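Local atomic coordinates of outer protein YopM (PDB entry 1JL5), a protein that acts as a leucine-rich-repeat effector of Yersinia pestis, probably altering host cell physiology so that the bacterium survives in host tissues. Residues N224-E229 with N246-T251; I242-N247 with L262-N267; Y201-S206 with S219-N224. One frame throughout, in Å; residues are numbered along the deposited sequence.

Contact 1: residues N224-E229 with N246-T251; sequences NNILEE and NNLLKT. With CA (calcium ion), chain B.
K250 and E228 meet where the two loops run past each other: NZ of K250 lies 2.9 Å from OE1 of E228 in a salt bridge, and the same NZ donates to E228 O at 2.8 Å, in the carbonyl plane and on a lone pair. The lysine chain bends at chi2 (76°) and is otherwise extended to its end; the ammonium meets OE1 from above the carboxylate plane. OE1 has a second partner, R310 of the second subunit, which also packs its K328 on L248 and its I330 on I226. A water bridges the same place, donating to E228 O and T251 O and accepting from K250 N. Deeper in, L227 O takes the N-H of L248 at 2.7 Å. L227 N donates to N247 OD1 at 3.1 Å, though the place of that oxygen is less sure; N247 ND2 is satisfied by A222 O and by A244 O. Such a buried asparagine, bonding to backbone groups of adjacent turns, is characteristic of leucine-rich repeats. At the other end the amides of N224 and N246 stack, their planes 9° apart, and N246 OD1 binds calcium at 2.0 Å, with D266 of the same chain and N326 of the second subunit completing the protein ligands. The contact joins repeats LRR 8 and LRR 9 in the loops that follow strands 219-221 and 241-243.

Contact 2: residues I242-N247 with L262-N267; sequences IYADNN and LNVRDN. With CA (calcium ion), chain B; CA (calcium ion), chain C.
I242 and Y243 pair in parallel with L262 and N263, through N263 N to I242 O and A244 N to N263 O, both 2.7 Å long and nearly straight. CB of N263 sits over the centre of the Y243 ring, 3.5 Å from the centroid and 4° off the normal, a CH-pi contact. With CG of N263 anti to its own N (chi1 -176°), ND2 shares a water with Y243 OH, while OD1 accepts from R265 N in an Asx turn. On the other face, CD1 of L262 packs 3.7 Å from CB of I242. In the loops after the strands, ND2 of N267 donates to A244 O at 2.7 Å, reaching it from the face of the carbonyl plane opposite to the N247 amide. Calcium ties the far end: OD2 of D266 binds, at 2.0 Å, the calcium also held by N246, and OD1 of D266 binds a second calcium at 2.2 Å, so one carboxylate bridges two metals. N326 of the second subunit joins the first site, and N307 and E308 of that subunit the second, which places both ions at the subunit interface. Strands 219-221 and 281-283 flank the pair, the former touching I242 and Y243 and the latter L262 and N263.

Contact 3: residues Y201-S206 with S219-N224; sequences YADNNS and SIVAGN
V221 lies against the Y201 ring, its CG2 methyl 3.4 Å from CE2 of the tyrosine in an oblique approach. The valine torsion sets this up: CG1 of V221 is anti to its backbone N (chi1 175°). That rotamer sends CG2 to the tyrosine and places CG1 beside the aspartate of the preceding turn, 3.7 Å from D203 OD1. CG of D203 sits between its own backbone N and carbonyl carbon (chi1 55°), and its OD2 accepts from N204. ND2 of N204 donates to OD2 of D203 at 2.7 Å, the oxygen lying almost in the plane of the amide and the amide on the anti side of the carboxylate, somewhat out of its plane. These are consecutive turns of a leucine-rich-repeat solenoid, LRR 7 against LRR 8, in parallel register at Y201 and V221, with A202 N bonded to V221 O at 2.6 Å. In the loops that follow, N204 N donates to G223 O, whose position is less certain. N204 then runs alongside N224, both pointing the same way with amide planes 23° apart; OD1 of N204 comes 3.3 Å from CB of N224. Inside the turn, N205 ND2 comes back over A202 O at 2.7 Å, above the carbonyl plane and not on a lone pair. The same ND2 also donates to A180 O, one repeat earlier, while N205 OD1 accepts from L185 N.

From the N terminus, contact 3 comes first and closes the loop between 201-206 and 219-224, ending at N224, the residue on which contact 1 opens. Contact 1 spans 224-229 to 246-251 and crosses contact 2, whose first segment, 242-247, overlaps its second at N246 and N247; contact 2 then closes on 262-267. None is nested in another; they form a staggered series through repeats LRR 7 to LRR 10. Contacts 2 and 3 join at neighbouring strands, with A222 N 2.6 Å from Y243 O in a probable hydrogen bond. Contacts 1 and 2 share one calcium, and all three touch the second subunit.

Contact 1: residues N224-E229 with N246-T251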
ATOM      1  N   ASN A 224     -16.078  10.459 -11.732  1.00 21.90           N
ATOM      2  CA  ASN A 224     -15.313  11.602 -11.290  1.00 23.55           C
ATOM      3  C   ASN A 224     -15.663  12.907 -11.935  1.00 22.80           C
ATOM      4  O   ASN A 224     -14.804  13.670 -12.365  1.00 22.26           O
ATOM      5  CB  ASN A 224     -13.831  11.338 -11.457  1.00 27.72           C
ATOM      6  CG  ASN A 224     -13.233  10.781 -10.220  1.00 31.75           C
ATOM      7  OD1 ASN A 224     -13.280  11.417  -9.172  1.00 34.83           O
ATOM      8  ND2 ASN A 224     -12.679   9.578 -10.312  1.00 35.37           N
ATOM      9  N   ASN A 225     -16.954  13.141 -12.015  1.00 22.31           N
ATOM     10  CA  ASN A 225     -17.462  14.381 -12.525  1.00 22.14           C
ATOM     11  C   ASN A 225     -18.243  14.860 -11.326  1.00 21.76           C
ATOM     12  O   ASN A 225     -17.950  14.463 -10.199  1.00 23.20           O
ATOM     13  CB  ASN A 225     -18.359  14.121 -13.728  1.00 21.66           C
ATOM     14  CG  ASN A 225     -17.576  14.103 -15.013  1.00 21.62           C
ATOM     15  OD1 ASN A 225     -17.053  15.127 -15.427  1.00 23.48           O
ATOM     16  ND2 ASN A 225     -17.465  12.940 -15.633  1.00 21.05           N
ATOM     17  N   ILE A 226     -19.222  15.710 -11.542  1.00 23.29           N
ATOM     18  CA  ILE A 226     -20.025  16.163 -10.428  1.00 23.94           C
ATOM     19  C   ILE A 226     -21.456  16.014 -10.885  1.00 23.07           C
ATOM     20  O   ILE A 226     -22.281  16.908 -10.738  1.00 24.19           O
ATOM     21  CB  ILE A 226     -19.677  17.610 -10.039  1.00 25.07           C
ATOM     22  CG1 ILE A 226     -19.581  18.491 -11.283  1.00 24.33           C
ATOM     23  CG2 ILE A 226     -18.352  17.620  -9.284  1.00 25.69           C
ATOM     24  CD1 ILE A 226     -19.091  19.900 -10.985  1.00 27.18           C
ATOM     25  N   LEU A 227     -21.719  14.851 -11.471  1.00 23.59           N
ATOM     26  CA  LEU A 227     -23.038  14.521 -11.969  1.00 24.02           C
ATOM     27  C   LEU A 227     -23.996  14.357 -10.813  1.00 25.05           C
ATOM     28  O   LEU A 227     -23.812  13.488  -9.957  1.00 23.86           O
ATOM     29  CB  LEU A 227     -22.982  13.232 -12.783  1.00 23.02           C
ATOM     30  CG  LEU A 227     -22.116  13.329 -14.037  1.00 22.87           C
ATOM     31  CD1 LEU A 227     -22.075  11.983 -14.740  1.00 23.27           C
ATOM     32  CD2 LEU A 227     -22.677  14.408 -14.950  1.00 23.57           C
ATOM     33  N   GLU A 228     -25.012  15.214 -10.796  1.00 27.30           N
ATOM     34  CA  GLU A 228     -26.043  15.198  -9.768  1.00 29.81           C
ATOM     35  C   GLU A 228     -26.940  14.029 -10.095  1.00 28.48           C
ATOM     36  O   GLU A 228     -27.555  13.430  -9.225  1.00 29.85           O
ATOM     37  CB  GLU A 228     -26.878  16.474  -9.834  1.00 34.48           C
ATOM     38  CG  GLU A 228     -26.104  17.774  -9.719  1.00 42.68           C
ATOM     39  CD  GLU A 228     -25.554  18.002  -8.330  1.00 46.68           C
ATOM     40  OE1 GLU A 228     -26.282  17.719  -7.357  1.00 48.58           O
ATOM     41  OE2 GLU A 228     -24.407  18.474  -8.219  1.00 51.77           O
ATOM     42  N   GLU A 229     -27.011  13.722 -11.378  1.00 28.79           N
ATOM     43  CA  GLU A 229     -27.841  12.639 -11.856  1.00 30.28           C
ATOM     44  C   GLU A 229     -27.352  12.228 -13.221  1.00 28.65           C
ATOM     45  O   GLU A 229     -26.587  12.942 -13.863  1.00 28.54           O
ATOM     46  CB  GLU A 229     -29.292  13.101 -11.970  1.00 32.21           C
ATOM     47  CG  GLU A 229     -29.441  14.326 -12.847  1.00 37.77           C
ATOM     48  CD  GLU A 229     -30.876  14.773 -13.012  1.00 40.42           C
ATOM     49  OE1 GLU A 229     -31.607  14.827 -11.998  1.00 41.30           O
ATOM     50  OE2 GLU A 229     -31.265  15.084 -14.159  1.00 44.10           O
ATOM     51  N   ASN A 246     -17.802   8.074  -8.567  1.00 18.32           N
ATOM     52  CA  ASN A 246     -17.304   9.349  -8.112  1.00 18.65           C
ATOM     53  C   ASN A 246     -18.033  10.549  -8.641  1.00 18.50           C
ATOM     54  O   ASN A 246     -17.434  11.482  -9.168  1.00 19.42           O
ATOM     55  CB  ASN A 246     -15.827   9.446  -8.451  1.00 16.84           C
ATOM     56  CG  ASN A 246     -15.020   8.482  -7.655  1.00 18.27           C
ATOM     57  OD1 ASN A 246     -14.903   8.632  -6.444  1.00 18.51           O
ATOM     58  ND2 ASN A 246     -14.478   7.463  -8.311  1.00 17.87           N
ATOM     59  N   ASN A 247     -19.342  10.518  -8.496  1.00 19.24           N
ATOM     60  CA  ASN A 247     -20.150  11.630  -8.915  1.00 20.43           C
ATOM     61  C   ASN A 247     -20.994  12.014  -7.730  1.00 19.86           C
ATOM     62  O   ASN A 247     -20.633  11.726  -6.591  1.00 19.49           O
ATOM     63  CB  ASN A 247     -20.994  11.246 -10.121  1.00 20.05           C
ATOM     64  CG  ASN A 247     -20.220  11.377 -11.409  1.00 21.28           C
ATOM     65  OD1 ASN A 247     -19.809  12.475 -11.773  1.00 21.32           O
ATOM     66  ND2 ASN A 247     -19.996  10.262 -12.095  1.00 18.40           N
ATOM     67  N   LEU A 248     -22.110  12.670  -7.992  1.00 21.20           N
ATOM     68  CA  LEU A 248     -22.985  13.097  -6.922  1.00 21.85           C
ATOM     69  C   LEU A 248     -24.338  12.456  -7.119  1.00 21.93           C
ATOM     70  O   LEU A 248     -25.371  13.074  -6.890  1.00 24.32           O
ATOM     71  CB  LEU A 248     -23.101  14.615  -6.941  1.00 22.93           C
ATOM     72  CG  LEU A 248     -21.749  15.288  -6.718  1.00 24.87           C
ATOM     73  CD1 LEU A 248     -21.860  16.782  -6.981  1.00 25.89           C
ATOM     74  CD2 LEU A 248     -21.295  15.012  -5.298  1.00 24.32           C
ATOM     75  N   LEU A 249     -24.321  11.202  -7.544  1.00 21.34           N
ATOM     76  CA  LEU A 249     -25.553  10.475  -7.781  1.00 21.86           C
ATOM     77  C   LEU A 249     -26.197  10.025  -6.486  1.00 21.51           C
ATOM     78  O   LEU A 249     -25.530   9.467  -5.618  1.00 22.13           O
ATOM     79  CB  LEU A 249     -25.276   9.264  -8.662  1.00 19.60           C
ATOM     80  CG  LEU A 249     -24.630   9.565 -10.013  1.00 19.11           C
ATOM     81  CD1 LEU A 249     -24.437   8.259 -10.781  1.00 18.51           C
ATOM     82  CD2 LEU A 249     -25.502  10.543 -10.797  1.00 18.73           C
ATOM     83  N   LYS A 250     -27.494  10.279  -6.359  1.00 22.96           N
ATOM     84  CA  LYS A 250     -28.253   9.874  -5.177  1.00 24.95           C
ATOM     85  C   LYS A 250     -29.114   8.705  -5.628  1.00 23.72           C
ATOM     86  O   LYS A 250     -29.556   7.882  -4.830  1.00 24.01           O
ATOM     87  CB  LYS A 250     -29.165  11.002  -4.689  1.00 28.98           C
ATOM     88  CG  LYS A 250     -28.490  12.337  -4.469  1.00 35.34           C
ATOM     89  CD  LYS A 250     -28.208  13.021  -5.799  1.00 41.93           C
ATOM     90  CE  LYS A 250     -27.579  14.387  -5.605  1.00 42.02           C
ATOM     91  NZ  LYS A 250     -27.207  14.987  -6.915  1.00 44.94           N
ATOM     92  N   THR A 251     -29.367   8.663  -6.928  1.00 21.43           N
ATOM     93  CA  THR A 251     -30.161   7.605  -7.521  1.00 23.68           C
ATOM     94  C   THR A 251     -29.699   7.435  -8.946  1.00 23.69           C
ATOM     95  O   THR A 251     -29.027   8.296  -9.512  1.00 24.32           O
ATOM     96  CB  THR A 251     -31.667   7.955  -7.575  1.00 24.03           C
ATOM     97  OG1 THR A 251     -31.853   9.094  -8.422  1.00 28.21           O
ATOM     98  CG2 THR A 251     -32.205   8.269  -6.194  1.00 24.96           C
TER
HETATM   99 CA    CA B2001     -14.029   8.739  -4.607  1.00 18.84          CA
HETATM  100  O   HOH W   1     -28.839  11.401  -8.597  1.00 29.33           O
HETATM  101  O   HOH W   2     -12.020   8.737  -5.555  1.00 24.95           O
HETATM  102  O   HOH W   3     -13.819   6.568  -4.266  1.00 20.04           O
HETATM  103  O   HOH W   4     -14.243  11.034  -4.316  1.00 22.45           O

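Contact 2: residues I242-N247 with L262-N267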
ATOM      1  N   ILE A 242     -21.790   1.682 -18.095  1.00 20.77           N
ATOM      2  CA  ILE A 242     -21.973   2.979 -17.493  1.00 20.61           C
ATOM      3  C   ILE A 242     -21.045   3.085 -16.316  1.00 20.47           C
ATOM      4  O   ILE A 242     -21.111   2.288 -15.387  1.00 21.04           O
ATOM      5  CB  ILE A 242     -23.389   3.209 -16.957  1.00 20.13           C
ATOM      6  CG1 ILE A 242     -24.386   3.303 -18.105  1.00 19.98           C
ATOM      7  CG2 ILE A 242     -23.415   4.504 -16.128  1.00 19.27           C
ATOM      8  CD1 ILE A 242     -25.808   3.449 -17.619  1.00 20.65           C
ATOM      9  N   TYR A 243     -20.160   4.064 -16.384  1.00 22.38           N
ATOM     10  CA  TYR A 243     -19.250   4.350 -15.299  1.00 21.05           C
ATOM     11  C   TYR A 243     -19.661   5.742 -14.914  1.00 20.15           C
ATOM     12  O   TYR A 243     -19.539   6.672 -15.708  1.00 20.74           O
ATOM     13  CB  TYR A 243     -17.800   4.333 -15.773  1.00 21.11           C
ATOM     14  CG  TYR A 243     -17.168   2.975 -15.637  1.00 22.86           C
ATOM     15  CD1 TYR A 243     -17.757   1.854 -16.213  1.00 23.48           C
ATOM     16  CD2 TYR A 243     -15.994   2.804 -14.910  1.00 25.64           C
ATOM     17  CE1 TYR A 243     -17.198   0.596 -16.070  1.00 24.56           C
ATOM     18  CE2 TYR A 243     -15.423   1.544 -14.758  1.00 27.42           C
ATOM     19  CZ  TYR A 243     -16.033   0.445 -15.341  1.00 27.41           C
ATOM     20  OH  TYR A 243     -15.489  -0.808 -15.186  1.00 29.46           O
ATOM     21  N   ALA A 244     -20.201   5.873 -13.714  1.00 20.04           N
ATOM     22  CA  ALA A 244     -20.633   7.166 -13.210  1.00 19.01           C
ATOM     23  C   ALA A 244     -20.164   7.215 -11.769  1.00 18.41           C
ATOM     24  O   ALA A 244     -20.768   7.851 -10.908  1.00 20.69           O
ATOM     25  CB  ALA A 244     -22.145   7.287 -13.297  1.00 18.55           C
ATOM     26  N   ASP A 245     -19.073   6.506 -11.523  1.00 18.63           N
ATOM     27  CA  ASP A 245     -18.476   6.450 -10.207  1.00 18.00           C
ATOM     28  C   ASP A 245     -18.033   7.852  -9.851  1.00 19.53           C
ATOM     29  O   ASP A 245     -17.916   8.718 -10.717  1.00 18.48           O
ATOM     30  CB  ASP A 245     -17.244   5.556 -10.229  1.00 18.17           C
ATOM     31  CG  ASP A 245     -16.237   6.000 -11.274  1.00 21.41           C
ATOM     32  OD1 ASP A 245     -16.517   5.816 -12.478  1.00 22.28           O
ATOM     33  OD2 ASP A 245     -15.181   6.550 -10.899  1.00 21.99           O
ATOM     34  N   ASN A 246     -17.802   8.074  -8.567  1.00 18.32           N
ATOM     35  CA  ASN A 246     -17.304   9.349  -8.112  1.00 18.65           C
ATOM     36  C   ASN A 246     -18.033  10.549  -8.641  1.00 18.50           C
ATOM     37  O   ASN A 246     -17.434  11.482  -9.168  1.00 19.42           O
ATOM     38  CB  ASN A 246     -15.827   9.446  -8.451  1.00 16.84           C
ATOM     39  CG  ASN A 246     -15.020   8.482  -7.655  1.00 18.27           C
ATOM     40  OD1 ASN A 246     -14.903   8.632  -6.444  1.00 18.51           O
ATOM     41  ND2 ASN A 246     -14.478   7.463  -8.311  1.00 17.87           N
ATOM     42  N   ASN A 247     -19.342  10.518  -8.496  1.00 19.24           N
ATOM     43  CA  ASN A 247     -20.150  11.630  -8.915  1.00 20.43           C
ATOM     44  C   ASN A 247     -20.994  12.014  -7.730  1.00 19.86           C
ATOM     45  O   ASN A 247     -20.633  11.726  -6.591  1.00 19.49           O
ATOM     46  CB  ASN A 247     -20.994  11.246 -10.121  1.00 20.05           C
ATOM     47  CG  ASN A 247     -20.220  11.377 -11.409  1.00 21.28           C
ATOM     48  OD1 ASN A 247     -19.809  12.475 -11.773  1.00 21.32           O
ATOM     49  ND2 ASN A 247     -19.996  10.262 -12.095  1.00 18.40           N
ATOM     50  N   LEU A 262     -21.985  -1.644 -14.735  1.00 20.08           N
ATOM     51  CA  LEU A 262     -22.407  -0.441 -14.067  1.00 19.39           C
ATOM     52  C   LEU A 262     -21.442  -0.170 -12.944  1.00 19.33           C
ATOM     53  O   LEU A 262     -21.328  -0.949 -12.001  1.00 19.78           O
ATOM     54  CB  LEU A 262     -23.817  -0.587 -13.499  1.00 19.21           C
ATOM     55  CG  LEU A 262     -24.286   0.633 -12.705  1.00 19.05           C
ATOM     56  CD1 LEU A 262     -24.303   1.857 -13.606  1.00 20.11           C
ATOM     57  CD2 LEU A 262     -25.657   0.371 -12.122  1.00 18.86           C
ATOM     58  N   ASN A 263     -20.711   0.920 -13.070  1.00 18.43           N
ATOM     59  CA  ASN A 263     -19.807   1.294 -12.019  1.00 18.90           C
ATOM     60  C   ASN A 263     -20.286   2.648 -11.556  1.00 17.29           C
ATOM     61  O   ASN A 263     -20.204   3.629 -12.286  1.00 17.85           O
ATOM     62  CB  ASN A 263     -18.373   1.411 -12.508  1.00 19.59           C
ATOM     63  CG  ASN A 263     -17.425   1.697 -11.380  1.00 20.75           C
ATOM     64  OD1 ASN A 263     -17.781   2.386 -10.424  1.00 23.44           O
ATOM     65  ND2 ASN A 263     -16.216   1.176 -11.474  1.00 22.41           N
ATOM     66  N   VAL A 264     -20.830   2.686 -10.351  1.00 16.69           N
ATOM     67  CA  VAL A 264     -21.304   3.936  -9.791  1.00 17.64           C
ATOM     68  C   VAL A 264     -20.635   4.041  -8.445  1.00 16.86           C
ATOM     69  O   VAL A 264     -21.187   4.569  -7.483  1.00 20.34           O
ATOM     70  CB  VAL A 264     -22.818   3.935  -9.632  1.00 15.95           C
ATOM     71  CG1 VAL A 264     -23.460   4.068 -10.993  1.00 14.96           C
ATOM     72  CG2 VAL A 264     -23.264   2.659  -8.941  1.00 14.93           C
ATOM     73  N   ARG A 265     -19.427   3.503  -8.402  1.00 17.26           N
ATOM     74  CA  ARG A 265     -18.629   3.508  -7.202  1.00 18.88           C
ATOM     75  C   ARG A 265     -18.559   4.925  -6.684  1.00 17.05           C
ATOM     76  O   ARG A 265     -18.439   5.880  -7.447  1.00 15.64           O
ATOM     77  CB  ARG A 265     -17.220   3.001  -7.501  1.00 20.32           C
ATOM     78  CG  ARG A 265     -16.210   3.247  -6.397  1.00 25.25           C
ATOM     79  CD  ARG A 265     -14.873   2.665  -6.807  1.00 28.69           C
ATOM     80  NE  ARG A 265     -13.775   3.068  -5.936  1.00 34.88           N
ATOM     81  CZ  ARG A 265     -13.552   2.582  -4.721  1.00 36.90           C
ATOM     82  NH1 ARG A 265     -14.355   1.658  -4.201  1.00 36.46           N
ATOM     83  NH2 ARG A 265     -12.508   3.017  -4.024  1.00 36.58           N
ATOM     84  N   ASP A 266     -18.647   5.039  -5.373  1.00 16.54           N
ATOM     85  CA  ASP A 266     -18.575   6.311  -4.712  1.00 15.61           C
ATOM     86  C   ASP A 266     -19.582   7.315  -5.219  1.00 16.76           C
ATOM     87  O   ASP A 266     -19.269   8.241  -5.977  1.00 15.56           O
ATOM     88  CB  ASP A 266     -17.178   6.903  -4.825  1.00 16.20           C
ATOM     89  CG  ASP A 266     -16.971   8.023  -3.844  1.00 17.42           C
ATOM     90  OD1 ASP A 266     -17.966   8.415  -3.202  1.00 18.69           O
ATOM     91  OD2 ASP A 266     -15.835   8.509  -3.712  1.00 18.02           O
ATOM     92  N   ASN A 267     -20.812   7.098  -4.801  1.00 16.13           N
ATOM     93  CA  ASN A 267     -21.894   7.990  -5.120  1.00 18.40           C
ATOM     94  C   ASN A 267     -22.724   7.937  -3.873  1.00 17.76           C
ATOM     95  O   ASN A 267     -22.263   7.446  -2.851  1.00 17.68           O
ATOM     96  CB  ASN A 267     -22.651   7.520  -6.353  1.00 18.16           C
ATOM     97  CG  ASN A 267     -22.004   8.009  -7.626  1.00 18.33           C
ATOM     98  OD1 ASN A 267     -22.003   9.209  -7.902  1.00 18.61           O
ATOM     99  ND2 ASN A 267     -21.422   7.091  -8.396  1.00 15.95           N
TER
HETATM  100 CA    CA B2001     -14.029   8.739  -4.607  1.00 18.84          CA
HETATM  101 CA    CA C2002     -18.368   9.130  -1.116  1.00 19.20          CA
HETATM  102  O   HOH W   5     -14.352  -0.609 -12.745  1.00 58.43           O
HETATM  103  O   HOH W   6     -12.767   5.461  -7.129  1.00 36.41           O
HETATM  104  O   HOH W   7     -16.416  10.243  -1.842  1.00 15.32           O
HETATM  105  O   HOH W   2     -12.020   8.737  -5.555  1.00 24.95           O
HETATM  106  O   HOH W   3     -13.819   6.568  -4.266  1.00 20.04           O
HETATM  107  O   HOH W   4     -14.243  11.034  -4.316  1.00 22.45           O
HETATM  108  O   HOH W   8     -16.960   7.384  -0.581  1.00 19.09           O

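Contact 3: residues Y201-S206 with S219-N224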
ATOM      1  N   TYR A 201     -16.191   8.855 -23.078  1.00 26.61           N
ATOM      2  CA  TYR A 201     -15.371   8.866 -21.887  1.00 25.79           C
ATOM      3  C   TYR A 201     -15.315  10.342 -21.585  1.00 25.52           C
ATOM      4  O   TYR A 201     -14.789  11.129 -22.371  1.00 24.77           O
ATOM      5  CB  TYR A 201     -13.979   8.306 -22.163  1.00 28.14           C
ATOM      6  CG  TYR A 201     -13.997   6.834 -22.464  1.00 30.03           C
ATOM      7  CD1 TYR A 201     -14.410   6.364 -23.708  1.00 32.93           C
ATOM      8  CD2 TYR A 201     -13.635   5.903 -21.495  1.00 33.28           C
ATOM      9  CE1 TYR A 201     -14.465   5.003 -23.978  1.00 34.03           C
ATOM     10  CE2 TYR A 201     -13.687   4.538 -21.756  1.00 34.51           C
ATOM     11  CZ  TYR A 201     -14.103   4.098 -23.001  1.00 33.97           C
ATOM     12  OH  TYR A 201     -14.158   2.754 -23.272  1.00 37.02           O
ATOM     13  N   ALA A 202     -15.912  10.721 -20.466  1.00 24.46           N
ATOM     14  CA  ALA A 202     -15.946  12.109 -20.063  1.00 23.40           C
ATOM     15  C   ALA A 202     -15.733  12.135 -18.563  1.00 22.41           C
ATOM     16  O   ALA A 202     -16.104  13.080 -17.880  1.00 22.16           O
ATOM     17  CB  ALA A 202     -17.286  12.725 -20.425  1.00 23.87           C
ATOM     18  N   ASP A 203     -15.141  11.067 -18.054  1.00 22.06           N
ATOM     19  CA  ASP A 203     -14.855  10.972 -16.638  1.00 23.12           C
ATOM     20  C   ASP A 203     -13.848  12.053 -16.293  1.00 23.21           C
ATOM     21  O   ASP A 203     -13.212  12.632 -17.177  1.00 23.83           O
ATOM     22  CB  ASP A 203     -14.234   9.621 -16.320  1.00 22.01           C
ATOM     23  CG  ASP A 203     -13.005   9.352 -17.158  1.00 24.91           C
ATOM     24  OD1 ASP A 203     -13.151   9.228 -18.393  1.00 25.23           O
ATOM     25  OD2 ASP A 203     -11.898   9.283 -16.592  1.00 25.30           O
ATOM     26  N   ASN A 204     -13.702  12.320 -15.004  1.00 22.70           N
ATOM     27  CA  ASN A 204     -12.740  13.302 -14.550  1.00 22.46           C
ATOM     28  C   ASN A 204     -12.860  14.635 -15.248  1.00 22.58           C
ATOM     29  O   ASN A 204     -11.916  15.138 -15.847  1.00 21.93           O
ATOM     30  CB  ASN A 204     -11.342  12.740 -14.727  1.00 21.82           C
ATOM     31  CG  ASN A 204     -11.068  11.621 -13.769  1.00 23.32           C
ATOM     32  OD1 ASN A 204     -10.810  11.861 -12.595  1.00 25.22           O
ATOM     33  ND2 ASN A 204     -11.148  10.384 -14.252  1.00 22.32           N
ATOM     34  N   ASN A 205     -14.053  15.192 -15.166  1.00 22.19           N
ATOM     35  CA  ASN A 205     -14.343  16.489 -15.724  1.00 22.50           C
ATOM     36  C   ASN A 205     -15.189  17.110 -14.647  1.00 22.85           C
ATOM     37  O   ASN A 205     -15.220  16.600 -13.541  1.00 21.94           O
ATOM     38  CB  ASN A 205     -15.105  16.337 -17.030  1.00 21.72           C
ATOM     39  CG  ASN A 205     -14.181  16.064 -18.183  1.00 22.80           C
ATOM     40  OD1 ASN A 205     -13.362  16.912 -18.526  1.00 24.43           O
ATOM     41  ND2 ASN A 205     -14.287  14.879 -18.777  1.00 19.26           N
ATOM     42  N   SER A 206     -15.862  18.205 -14.942  1.00 23.87           N
ATOM     43  CA  SER A 206     -16.704  18.808 -13.928  1.00 25.43           C
ATOM     44  C   SER A 206     -18.111  18.851 -14.455  1.00 23.68           C
ATOM     45  O   SER A 206     -18.822  19.839 -14.309  1.00 24.67           O
ATOM     46  CB  SER A 206     -16.197  20.203 -13.577  1.00 25.24           C
ATOM     47  OG  SER A 206     -14.972  20.089 -12.871  1.00 28.17           O
ATOM     48  N   SER A 219     -21.349   2.687 -24.421  1.00 24.48           N
ATOM     49  CA  SER A 219     -20.576   2.889 -23.225  1.00 24.87           C
ATOM     50  C   SER A 219     -20.391   4.344 -22.874  1.00 23.18           C
ATOM     51  O   SER A 219     -20.152   5.190 -23.739  1.00 23.63           O
ATOM     52  CB  SER A 219     -19.209   2.230 -23.398  1.00 23.87           C
ATOM     53  OG  SER A 219     -18.446   2.347 -22.219  1.00 36.61           O
ATOM     54  N   ILE A 220     -20.532   4.636 -21.592  1.00 22.24           N
ATOM     55  CA  ILE A 220     -20.315   5.977 -21.116  1.00 20.55           C
ATOM     56  C   ILE A 220     -19.563   5.868 -19.808  1.00 21.79           C
ATOM     57  O   ILE A 220     -19.993   5.197 -18.862  1.00 21.67           O
ATOM     58  CB  ILE A 220     -21.621   6.780 -20.916  1.00 23.15           C
ATOM     59  CG1 ILE A 220     -21.259   8.219 -20.515  1.00 22.19           C
ATOM     60  CG2 ILE A 220     -22.510   6.123 -19.874  1.00 20.29           C
ATOM     61  CD1 ILE A 220     -22.377   9.201 -20.661  1.00 27.08           C
ATOM     62  N   VAL A 221     -18.397   6.494 -19.802  1.00 21.18           N
ATOM     63  CA  VAL A 221     -17.527   6.526 -18.651  1.00 21.15           C
ATOM     64  C   VAL A 221     -17.502   7.998 -18.297  1.00 21.25           C
ATOM     65  O   VAL A 221     -16.971   8.819 -19.040  1.00 22.07           O
ATOM     66  CB  VAL A 221     -16.131   6.021 -19.024  1.00 19.88           C
ATOM     67  CG1 VAL A 221     -15.176   6.179 -17.854  1.00 17.78           C
ATOM     68  CG2 VAL A 221     -16.223   4.560 -19.435  1.00 18.27           C
ATOM     69  N   ALA A 222     -18.122   8.332 -17.177  1.00 20.44           N
ATOM     70  CA  ALA A 222     -18.205   9.718 -16.759  1.00 21.61           C
ATOM     71  C   ALA A 222     -18.013   9.793 -15.265  1.00 20.74           C
ATOM     72  O   ALA A 222     -18.600  10.637 -14.587  1.00 22.96           O
ATOM     73  CB  ALA A 222     -19.559  10.295 -17.150  1.00 23.12           C
ATOM     74  N   GLY A 223     -17.194   8.888 -14.754  1.00 19.98           N
ATOM     75  CA  GLY A 223     -16.925   8.886 -13.339  1.00 19.51           C
ATOM     76  C   GLY A 223     -16.116  10.118 -13.010  1.00 21.34           C
ATOM     77  O   GLY A 223     -15.547  10.767 -13.895  1.00 18.85           O
ATOM     78  N   ASN A 224     -16.078  10.459 -11.732  1.00 21.90           N
ATOM     79  CA  ASN A 224     -15.313  11.602 -11.290  1.00 23.55           C
ATOM     80  C   ASN A 224     -15.663  12.907 -11.935  1.00 22.80           C
ATOM     81  O   ASN A 224     -14.804  13.670 -12.365  1.00 22.26           O
ATOM     82  CB  ASN A 224     -13.831  11.338 -11.457  1.00 27.72           C
ATOM     83  CG  ASN A 224     -13.233  10.781 -10.220  1.00 31.75           C
ATOM     84  OD1 ASN A 224     -13.280  11.417  -9.172  1.00 34.83           O
ATOM     85  ND2 ASN A 224     -12.679   9.578 -10.312  1.00 35.37           N
TER